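Long-range contact in translation initiation factor eIF2 assembly protein (Schizosaccharomyces pombe, PDB 4ZGP), which acts as an ATP-dependent chaperone that binds the gamma subunit of eIF2 so that it can assemble with the alpha and beta subunits: residues I51-Y61 with Y91-I101. Numbering follows the deposited sequence.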
loop_
_atom_site.group_PDB
_atom_site.type_symbol
_atom_site.label_atom_id
_atom_site.label_comp_id
_atom_site.label_asym_id
_atom_site.label_seq_id
_atom_site.Cartn_x
_atom_site.Cartn_y
_atom_site.Cartn_z
ATOM N N ILE A 51 -13.555 -7.017 -0.399
ATOM C CA ILE A 51 -14.771 -7.265 0.370
ATOM C C ILE A 51 -15.170 -6.013 1.141
ATOM O O ILE A 51 -14.510 -5.623 2.100
ATOM C CB ILE A 51 -14.588 -8.440 1.330
ATOM C CG1 ILE A 51 -14.276 -9.702 0.534
ATOM C CG2 ILE A 51 -15.850 -8.627 2.175
ATOM C CD1 ILE A 51 -13.819 -10.872 1.399
ATOM N N LYS A 52 -16.254 -5.373 0.706
ATOM C CA LYS A 52 -16.625 -4.066 1.212
ATOM C C LYS A 52 -18.148 -3.927 1.267
ATOM O O LYS A 52 -18.820 -4.185 0.277
ATOM C CB LYS A 52 -16.029 -2.967 0.332
ATOM C CG LYS A 52 -16.157 -1.557 0.901
ATOM C CD LYS A 52 -15.680 -0.529 -0.118
ATOM C CE LYS A 52 -15.750 0.906 0.420
ATOM N NZ LYS A 52 -14.954 1.095 1.663
ATOM N N PRO A 53 -18.687 -3.543 2.431
ATOM C CA PRO A 53 -17.904 -3.335 3.653
ATOM C C PRO A 53 -17.389 -4.640 4.251
ATOM O O PRO A 53 -17.853 -5.725 3.904
ATOM C CB PRO A 53 -18.895 -2.659 4.602
ATOM C CG PRO A 53 -20.233 -3.045 4.091
ATOM C CD PRO A 53 -20.098 -3.159 2.604
ATOM N N ILE A 54 -16.407 -4.521 5.128
ATOM C CA ILE A 54 -15.836 -5.679 5.797
ATOM C C ILE A 54 -16.896 -6.307 6.705
ATOM O O ILE A 54 -17.628 -5.592 7.388
ATOM C CB ILE A 54 -14.564 -5.273 6.600
ATOM C CG1 ILE A 54 -13.801 -6.501 7.084
ATOM C CG2 ILE A 54 -14.915 -4.331 7.756
ATOM C CD1 ILE A 54 -12.407 -6.167 7.526
ATOM N N PRO A 55 -17.017 -7.646 6.679
ATOM C CA PRO A 55 -17.968 -8.325 7.571
ATOM C C PRO A 55 -17.732 -7.950 9.023
ATOM O O PRO A 55 -16.588 -7.941 9.472
ATOM C CB PRO A 55 -17.682 -9.806 7.324
ATOM C CG PRO A 55 -17.209 -9.846 5.900
ATOM C CD PRO A 55 -16.417 -8.569 5.699
ATOM N N ALA A 56 -18.806 -7.627 9.738
ATOM C CA ALA A 56 -18.703 -7.138 11.106
ATOM C C ALA A 56 -18.019 -8.126 12.058
ATOM O O ALA A 56 -17.318 -7.708 12.985
ATOM C CB ALA A 56 -20.087 -6.783 11.633
ATOM N N THR A 57 -18.217 -9.429 11.853
ATOM C CA THR A 57 -17.589 -10.396 12.752
ATOM C C THR A 57 -16.079 -10.416 12.521
ATOM O O THR A 57 -15.312 -10.647 13.452
ATOM C CB THR A 57 -18.161 -11.823 12.594
ATOM O OG1 THR A 57 -17.864 -12.337 11.290
ATOM C CG2 THR A 57 -19.670 -11.806 12.807
ATOM N N VAL A 58 -15.658 -10.163 11.283
ATOM C CA VAL A 58 -14.239 -10.039 10.982
ATOM C C VAL A 58 -13.674 -8.802 11.689
ATOM O O VAL A 58 -12.618 -8.857 12.333
ATOM C CB VAL A 58 -13.980 -9.958 9.452
ATOM C CG1 VAL A 58 -12.551 -9.512 9.153
ATOM C CG2 VAL A 58 -14.248 -11.305 8.794
ATOM N N LEU A 59 -14.394 -7.695 11.570
ATOM C CA LEU A 59 -13.998 -6.433 12.178
ATOM C C LEU A 59 -13.839 -6.600 13.683
ATOM O O LEU A 59 -12.880 -6.110 14.280
ATOM C CB LEU A 59 -15.036 -5.358 11.853
ATOM C CG LEU A 59 -14.702 -3.880 12.013
ATOM C CD1 LEU A 59 -13.365 -3.582 11.389
ATOM C CD2 LEU A 59 -15.792 -3.054 11.351
ATOM N N LYS A 60 -14.775 -7.326 14.281
ATOM C CA LYS A 60 -14.775 -7.568 15.719
ATOM C C LYS A 60 -13.534 -8.362 16.140
ATOM O O LYS A 60 -12.853 -8.014 17.104
ATOM C CB LYS A 60 -16.065 -8.299 16.112
ATOM C CG LYS A 60 -16.448 -8.214 17.588
ATOM C CD LYS A 60 -15.834 -9.349 18.399
ATOM C CE LYS A 60 -16.606 -9.586 19.694
ATOM N NZ LYS A 60 -16.731 -8.340 20.506
ATOM N N TYR A 61 -13.238 -9.423 15.396
ATOM C CA TYR A 61 -12.060 -10.250 15.634
ATOM C C TYR A 61 -10.745 -9.470 15.515
ATOM O O TYR A 61 -9.805 -9.718 16.271
ATOM C CB TYR A 61 -12.079 -11.430 14.658
ATOM C CG TYR A 61 -10.843 -12.297 14.615
ATOM C CD1 TYR A 61 -10.719 -13.408 15.435
ATOM C CD2 TYR A 61 -9.822 -12.033 13.714
ATOM C CE1 TYR A 61 -9.600 -14.212 15.376
ATOM C CE2 TYR A 61 -8.707 -12.823 13.651
ATOM C CZ TYR A 61 -8.599 -13.918 14.478
ATOM O OH TYR A 61 -7.480 -14.711 14.404
ATOM N N TYR A 91 -12.750 -15.806 20.431
ATOM C CA TYR A 91 -13.669 -15.377 19.379
ATOM C C TYR A 91 -13.092 -15.613 17.984
ATOM O O TYR A 91 -11.879 -15.573 17.786
ATOM C CB TYR A 91 -14.023 -13.901 19.543
ATOM C CG TYR A 91 -15.063 -13.425 18.560
ATOM C CD1 TYR A 91 -16.410 -13.681 18.775
ATOM C CD2 TYR A 91 -14.699 -12.733 17.407
ATOM C CE1 TYR A 91 -17.373 -13.253 17.875
ATOM C CE2 TYR A 91 -15.652 -12.302 16.497
ATOM C CZ TYR A 91 -16.991 -12.566 16.739
ATOM O OH TYR A 91 -17.955 -12.143 15.850
ATOM N N TYR A 92 -13.978 -15.859 17.024
ATOM C CA TYR A 92 -13.585 -16.101 15.646
ATOM C C TYR A 92 -14.759 -15.750 14.736
ATOM O O TYR A 92 -15.912 -15.939 15.125
ATOM C CB TYR A 92 -13.158 -17.554 15.463
ATOM C CG TYR A 92 -12.331 -17.808 14.229
ATOM C CD1 TYR A 92 -10.997 -17.417 14.170
ATOM C CD2 TYR A 92 -12.884 -18.439 13.118
ATOM C CE1 TYR A 92 -10.234 -17.655 13.044
ATOM C CE2 TYR A 92 -12.131 -18.681 11.990
ATOM C CZ TYR A 92 -10.807 -18.287 11.955
ATOM O OH TYR A 92 -10.056 -18.532 10.825
ATOM N N PRO A 93 -14.478 -15.217 13.532
ATOM C CA PRO A 93 -15.568 -14.783 12.648
ATOM C C PRO A 93 -16.518 -15.924 12.265
ATOM O O PRO A 93 -16.109 -17.086 12.302
ATOM C CB PRO A 93 -14.827 -14.254 11.414
ATOM C CG PRO A 93 -13.486 -13.821 11.949
ATOM C CD PRO A 93 -13.154 -14.843 12.999
ATOM N N GLU A 94 -17.754 -15.591 11.899
ATOM C CA GLU A 94 -18.746 -16.609 11.542
ATOM C C GLU A 94 -18.406 -17.273 10.208
ATOM O O GLU A 94 -17.673 -16.709 9.391
ATOM C CB GLU A 94 -20.145 -15.999 11.492
ATOM C CG GLU A 94 -20.385 -15.049 10.330
ATOM C CD GLU A 94 -21.773 -14.422 10.378
ATOM O OE1 GLU A 94 -22.491 -14.472 9.353
ATOM O OE2 GLU A 94 -22.144 -13.876 11.443
ATOM N N ARG A 95 -18.941 -18.471 9.995
ATOM C CA ARG A 95 -18.550 -19.295 8.856
ATOM C C ARG A 95 -18.796 -18.607 7.520
ATOM O O ARG A 95 -18.052 -18.817 6.560
ATOM C CB ARG A 95 -19.287 -20.643 8.890
ATOM C CG ARG A 95 -18.918 -21.550 7.721
ATOM C CD ARG A 95 -19.528 -22.947 7.802
ATOM N NE ARG A 95 -19.501 -23.577 6.484
ATOM C CZ ARG A 95 -18.454 -24.236 5.994
ATOM N NH1 ARG A 95 -18.511 -24.759 4.777
ATOM N NH2 ARG A 95 -17.347 -24.372 6.720
ATOM N N GLU A 96 -19.843 -17.789 7.460
ATOM C CA GLU A 96 -20.217 -17.114 6.227
ATOM C C GLU A 96 -19.080 -16.214 5.749
ATOM O O GLU A 96 -18.743 -16.180 4.559
ATOM C CB GLU A 96 -21.500 -16.296 6.429
ATOM C CG GLU A 96 -22.783 -17.127 6.528
ATOM C CD GLU A 96 -23.144 -17.557 7.953
ATOM O OE1 GLU A 96 -22.363 -17.301 8.897
ATOM O OE2 GLU A 96 -24.228 -18.157 8.129
ATOM N N ALA A 97 -18.488 -15.498 6.696
ATOM C CA ALA A 97 -17.362 -14.619 6.415
ATOM C C ALA A 97 -16.143 -15.425 5.991
ATOM O O ALA A 97 -15.457 -15.067 5.033
ATOM C CB ALA A 97 -17.042 -13.781 7.622
ATOM N N ILE A 98 -15.876 -16.513 6.709
ATOM C CA ILE A 98 -14.760 -17.388 6.376
ATOM C C ILE A 98 -14.896 -17.943 4.952
ATOM O O ILE A 98 -13.916 -17.988 4.203
ATOM C CB ILE A 98 -14.644 -18.572 7.370
ATOM C CG1 ILE A 98 -14.493 -18.057 8.800
ATOM C CG2 ILE A 98 -13.458 -19.473 7.004
ATOM C CD1 ILE A 98 -13.265 -17.226 9.031
ATOM N N GLN A 99 -16.097 -18.385 4.578
ATOM C CA GLN A 99 -16.299 -18.924 3.229
ATOM C C GLN A 99 -16.149 -17.840 2.157
ATOM O O GLN A 99 -15.620 -18.095 1.062
ATOM C CB GLN A 99 -17.676 -19.582 3.120
ATOM C CG GLN A 99 -17.843 -20.823 3.981
ATOM C CD GLN A 99 -16.852 -21.914 3.631
ATOM O OE1 GLN A 99 -16.563 -22.145 2.457
ATOM N NE2 GLN A 99 -16.325 -22.586 4.651
ATOM N N LEU A 100 -16.605 -16.637 2.484
ATOM C CA LEU A 100 -16.495 -15.494 1.581
ATOM C C LEU A 100 -15.029 -15.191 1.286
ATOM O O LEU A 100 -14.627 -15.008 0.133
ATOM C CB LEU A 100 -17.181 -14.268 2.191
ATOM C CG LEU A 100 -17.473 -13.078 1.271
ATOM C CD1 LEU A 100 -18.128 -13.544 -0.018
ATOM C CD2 LEU A 100 -18.371 -12.071 1.981
ATOM N N ILE A 101 -14.229 -15.174 2.341
ATOM C CA ILE A 101 -12.798 -14.956 2.206
ATOM C C ILE A 101 -12.143 -16.055 1.400
ATOM O O ILE A 101 -11.359 -15.789 0.500
ATOM C CB ILE A 101 -12.154 -14.848 3.583
ATOM C CG1 ILE A 101 -12.698 -13.599 4.285
ATOM C CG2 ILE A 101 -10.631 -14.860 3.482
ATOM C CD1 ILE A 101 -12.217 -13.445 5.703
#
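Tyr61, on helix 56-61, lies against the run Tyr91-Tyr92-Pro93 that leads into helix 95-101; its CG stands anti to the backbone N (chi1 172°), which lays the ring along that run. Tyr61 CB packs on the pyrrolidine of Pro93 and, at 4.0 Å, on CD2 of Tyr91. CG lies against Pro93 CD, which reaches the ring off-centre in a CH-pi contact 4.2 Å from the Tyr61 centroid. Along one edge, Tyr61 CD1 meets the carbonyl O of Tyr91 at 3.4 Å, close to the ring plane, and CE1 runs past the same oxygen. CE1 also touches CD1 of Tyr92, whose ring turns its edge to the Tyr61 face in an offset edge-to-face pair with planes at 83°. The two tyrosine side chains lie side by side, pointing the same way. Cut back to an alanine here, the side chain would probably leave Pro93 CD and the edge of Tyr92 without the ring they pack on, and Tyr92 freer to turn.

Tyr91 is covered on one face by Lys60, whose CD stands 3.7 Å from the Tyr91 ring centroid; NZ lies farther out over the ring, a weak cation-pi attraction at most. The hydroxyl end of Tyr91 crosses Thr57, Tyr91 OH to Thr57 CB 3.3 Å. Thr57 OG1 accepts a weak hydrogen bond from Glu94 N, the N-cap residue of the second helix. Deeper in, Val58 CG2 sits among Pro93, Ala97 and Ile101. Farther along the segment, Pro55 CB meets Ala97 CB at 4.0 Å, and Ile51 CD1 reaches Leu100 and Ile101.

The two helical segments run nearly perpendicular, axes 9.7 Å apart at 95°. Ile51 and Ile101 both rest on Leu180 of strand 180-184, which pairs with strand 48-51, while Tyr61 and Tyr92 share Leu142 of helix 138-146; the contact thus joins two helices beside the small antiparallel sheet of this ATP-grasp protein.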